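Local coordinates for flagellar motor switch protein FliG (Helicobacter pylori 26695, PDB 5WUJ) that forms part of the flagellar switch complex that contacts chemotaxis proteins and motor components setting the direction of rotation, this chain being the N-terminal domain of the protein, at residues S11-I16 and S44-Q49. Residues are numbered along the deposited sequence; the frame is centred on the assembly and turned at random.
Sequences SMSEKI and SKQIVQ
Glu-14, which lies against Gln-46 of the facing helix, is tethered by the backbone N of Ser-11, bonded to its OE1 at 2.7 Å and nearly straight at 166°. The oxygen accepts through its anti lone pair, and the bond ties a carboxylate from the first turn back to the N-cap residue, three positions earlier; the Ser-11 side chain adds no capping bond of its own. Negative charge at a helix N-terminus is probably favoured by the helix dipole.

With OE1 so engaged, the rest of Glu-14 is presented to Gln-46. Its CG lies 4.0 Å from Gln-46 OE1, while Glu-14 OE2 stays 3.7 Å from the same amide oxygen, a contact between two oxygens that is no hydrogen bond. The carboxylate and amide planes stand 78° apart. Gln-46 bends at chi2 (-60°), which brings its amide oxygen up against the Glu-14 chain, crossed at a slant, and its NE2 gives a weak hydrogen bond to Glu-42 one turn earlier. One residue before Glu-14, Ser-13 OG meets Gln-46 CG at 3.8 Å; this hydroxyl is buried with no polar partner in the model.

Across the two segments the nearest CA atoms, of Glu-14 and Gln-46, are 6.0 Å apart, a small packing contact joining helix 12-23 to helix 37-50 in the all-helical FliG N-terminal domain. An acidic side chain of another protein's chain accepts from Met-12 N. Ile-47 continues the packing onto Ala-17 and Ile-21, while Met-12 and Lys-15 pack against Phe-65 of helix 55-71.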
ATOM      1  N   SER B  11      -4.650 -12.926   0.280  1.00 31.52           N
ATOM      2  CA  SER B  11      -3.803 -13.181  -0.866  1.00 34.44           C
ATOM      3  C   SER B  11      -3.249 -11.865  -1.392  1.00 29.67           C
ATOM      4  O   SER B  11      -3.710 -10.765  -1.042  1.00 33.75           O
ATOM      5  CB  SER B  11      -4.581 -13.901  -1.958  1.00 40.08           C
ATOM      6  OG  SER B  11      -4.961 -15.183  -1.495  1.00 47.53           O
ATOM      7  N   MET B  12      -2.233 -11.982  -2.244  1.00 28.99           N
ATOM      8  CA  MET B  12      -1.658 -10.792  -2.855  1.00 28.08           C
ATOM      9  C   MET B  12      -2.698 -10.067  -3.713  1.00 33.94           C
ATOM     10  O   MET B  12      -2.736  -8.831  -3.760  1.00 33.12           O
ATOM     11  CB  MET B  12      -0.420 -11.190  -3.664  1.00 28.09           C
ATOM     12  CG  MET B  12       0.253 -10.043  -4.387  1.00 40.59           C
ATOM     13  SD  MET B  12       0.681  -8.672  -3.276  1.00 48.83           S
ATOM     14  CE  MET B  12       2.165  -9.284  -2.495  1.00 42.90           C
ATOM     15  N   SER B  13      -3.580 -10.831  -4.358  1.00 31.60           N
ATOM     16  CA  SER B  13      -4.658 -10.248  -5.150  1.00 34.54           C
ATOM     17  C   SER B  13      -5.655  -9.500  -4.270  1.00 26.42           C
ATOM     18  O   SER B  13      -6.170  -8.446  -4.661  1.00 29.27           O
ATOM     19  CB  SER B  13      -5.352 -11.356  -5.963  1.00 41.30           C
ATOM     20  OG  SER B  13      -6.727 -11.094  -6.183  1.00 52.05           O
ATOM     21  N   GLU B  14      -5.943 -10.030  -3.082  1.00 22.17           N
ATOM     22  CA  GLU B  14      -6.790  -9.317  -2.120  1.00 28.96           C
ATOM     23  C   GLU B  14      -6.135  -8.035  -1.635  1.00 23.35           C
ATOM     24  O   GLU B  14      -6.804  -7.001  -1.501  1.00 23.43           O
ATOM     25  CB  GLU B  14      -7.109 -10.223  -0.936  1.00 25.01           C
ATOM     26  CG  GLU B  14      -7.706 -11.548  -1.395  1.00 34.07           C
ATOM     27  CD  GLU B  14      -8.205 -12.378  -0.258  1.00 51.17           C
ATOM     28  OE1 GLU B  14      -7.373 -13.013   0.431  1.00 58.57           O
ATOM     29  OE2 GLU B  14      -9.433 -12.401  -0.065  1.00 60.82           O
ATOM     30  N   LYS B  15      -4.833  -8.088  -1.350  1.00 25.33           N
ATOM     31  CA  LYS B  15      -4.107  -6.883  -0.959  1.00 23.92           C
ATOM     32  C   LYS B  15      -4.157  -5.838  -2.062  1.00 26.67           C
ATOM     33  O   LYS B  15      -4.299  -4.641  -1.789  1.00 21.62           O
ATOM     34  CB  LYS B  15      -2.659  -7.222  -0.631  1.00 22.05           C
ATOM     35  CG  LYS B  15      -2.489  -8.226   0.518  1.00 33.52           C
ATOM     36  CD  LYS B  15      -1.092  -8.128   1.074  1.00 33.32           C
ATOM     37  CE  LYS B  15      -0.802  -9.161   2.123  1.00 36.01           C
ATOM     38  NZ  LYS B  15       0.487  -9.820   1.790  1.00 40.03           N
ATOM     39  N   ILE B  16      -4.060  -6.274  -3.320  1.00 26.23           N
ATOM     40  CA  ILE B  16      -4.061  -5.316  -4.423  1.00 21.66           C
ATOM     41  C   ILE B  16      -5.425  -4.652  -4.553  1.00 19.41           C
ATOM     42  O   ILE B  16      -5.515  -3.440  -4.753  1.00 22.25           O
ATOM     43  CB  ILE B  16      -3.629  -6.012  -5.726  1.00 24.19           C
ATOM     44  CG1 ILE B  16      -2.120  -6.261  -5.721  1.00 29.24           C
ATOM     45  CG2 ILE B  16      -4.058  -5.204  -6.941  1.00 26.21           C
ATOM     46  CD1 ILE B  16      -1.678  -7.362  -6.720  1.00 27.46           C
ATOM     47  N   SER B  44     -11.449  -7.116  -9.839  1.00 33.49           N
ATOM     48  CA  SER B  44     -12.804  -6.580  -9.711  1.00 30.31           C
ATOM     49  C   SER B  44     -13.619  -7.367  -8.698  1.00 33.13           C
ATOM     50  O   SER B  44     -14.389  -6.787  -7.917  1.00 35.33           O
ATOM     51  CB  SER B  44     -13.515  -6.614 -11.069  1.00 29.03           C
ATOM     52  OG  SER B  44     -12.875  -5.752 -11.990  1.00 38.62           O
ATOM     53  N   LYS B  45     -13.478  -8.692  -8.716  1.00 26.73           N
ATOM     54  CA  LYS B  45     -14.221  -9.531  -7.785  1.00 31.69           C
ATOM     55  C   LYS B  45     -13.861  -9.204  -6.341  1.00 29.36           C
ATOM     56  O   LYS B  45     -14.741  -9.141  -5.475  1.00 27.59           O
ATOM     57  CB  LYS B  45     -13.951 -11.001  -8.092  1.00 30.75           C
ATOM     58  CG  LYS B  45     -14.688 -11.982  -7.209  1.00 42.87           C
ATOM     59  CD  LYS B  45     -14.456 -13.414  -7.682  1.00 52.43           C
ATOM     60  CE  LYS B  45     -13.911 -14.290  -6.564  1.00 64.88           C
ATOM     61  NZ  LYS B  45     -12.426 -14.390  -6.597  1.00 73.60           N
ATOM     62  N   GLN B  46     -12.572  -8.987  -6.065  1.00 25.02           N
ATOM     63  CA  GLN B  46     -12.151  -8.716  -4.695  1.00 32.04           C
ATOM     64  C   GLN B  46     -12.486  -7.291  -4.257  1.00 25.75           C
ATOM     65  O   GLN B  46     -12.742  -7.054  -3.073  1.00 33.51           O
ATOM     66  CB  GLN B  46     -10.653  -8.987  -4.555  1.00 32.26           C
ATOM     67  CG  GLN B  46     -10.236 -10.412  -4.900  1.00 38.67           C
ATOM     68  CD  GLN B  46     -10.912 -11.463  -4.021  1.00 55.06           C
ATOM     69  OE1 GLN B  46     -11.413 -11.162  -2.928  1.00 57.93           O
ATOM     70  NE2 GLN B  46     -10.919 -12.709  -4.494  1.00 57.13           N
ATOM     71  N   ILE B  47     -12.493  -6.335  -5.188  1.00 25.99           N
ATOM     72  CA  ILE B  47     -12.932  -4.978  -4.868  1.00 28.04           C
ATOM     73  C   ILE B  47     -14.365  -5.000  -4.359  1.00 33.80           C
ATOM     74  O   ILE B  47     -14.691  -4.384  -3.338  1.00 38.18           O
ATOM     75  CB  ILE B  47     -12.798  -4.067  -6.099  1.00 27.09           C
ATOM     76  CG1 ILE B  47     -11.326  -3.769  -6.396  1.00 22.36           C
ATOM     77  CG2 ILE B  47     -13.655  -2.799  -5.931  1.00 23.63           C
ATOM     78  CD1 ILE B  47     -11.128  -3.016  -7.720  1.00 29.67           C
ATOM     79  N   VAL B  48     -15.242  -5.722  -5.065  1.00 27.69           N
ATOM     80  CA  VAL B  48     -16.634  -5.821  -4.640  1.00 25.07           C
ATOM     81  C   VAL B  48     -16.731  -6.558  -3.314  1.00 34.88           C
ATOM     82  O   VAL B  48     -17.543  -6.206  -2.451  1.00 37.45           O
ATOM     83  CB  VAL B  48     -17.485  -6.512  -5.723  1.00 30.69           C
ATOM     84  CG1 VAL B  48     -18.909  -6.704  -5.237  1.00 30.05           C
ATOM     85  CG2 VAL B  48     -17.455  -5.708  -7.021  1.00 36.00           C
ATOM     86  N   GLN B  49     -15.893  -7.578  -3.119  1.00 33.12           N
ATOM     87  CA  GLN B  49     -16.017  -8.401  -1.924  1.00 37.64           C
ATOM     88  C   GLN B  49     -15.322  -7.786  -0.710  1.00 37.84           C
ATOM     89  O   GLN B  49     -15.747  -8.043   0.420  1.00 33.94           O
ATOM     90  CB  GLN B  49     -15.477  -9.810  -2.205  1.00 41.27           C
ATOM     91  CG  GLN B  49     -16.456 -10.684  -2.992  1.00 56.87           C
ATOM     92  CD  GLN B  49     -15.862 -12.012  -3.464  1.00 62.95           C
ATOM     93  OE1 GLN B  49     -14.641 -12.182  -3.523  1.00 60.82           O
ATOM     94  NE2 GLN B  49     -16.737 -12.959  -3.813  1.00 60.61           N
TER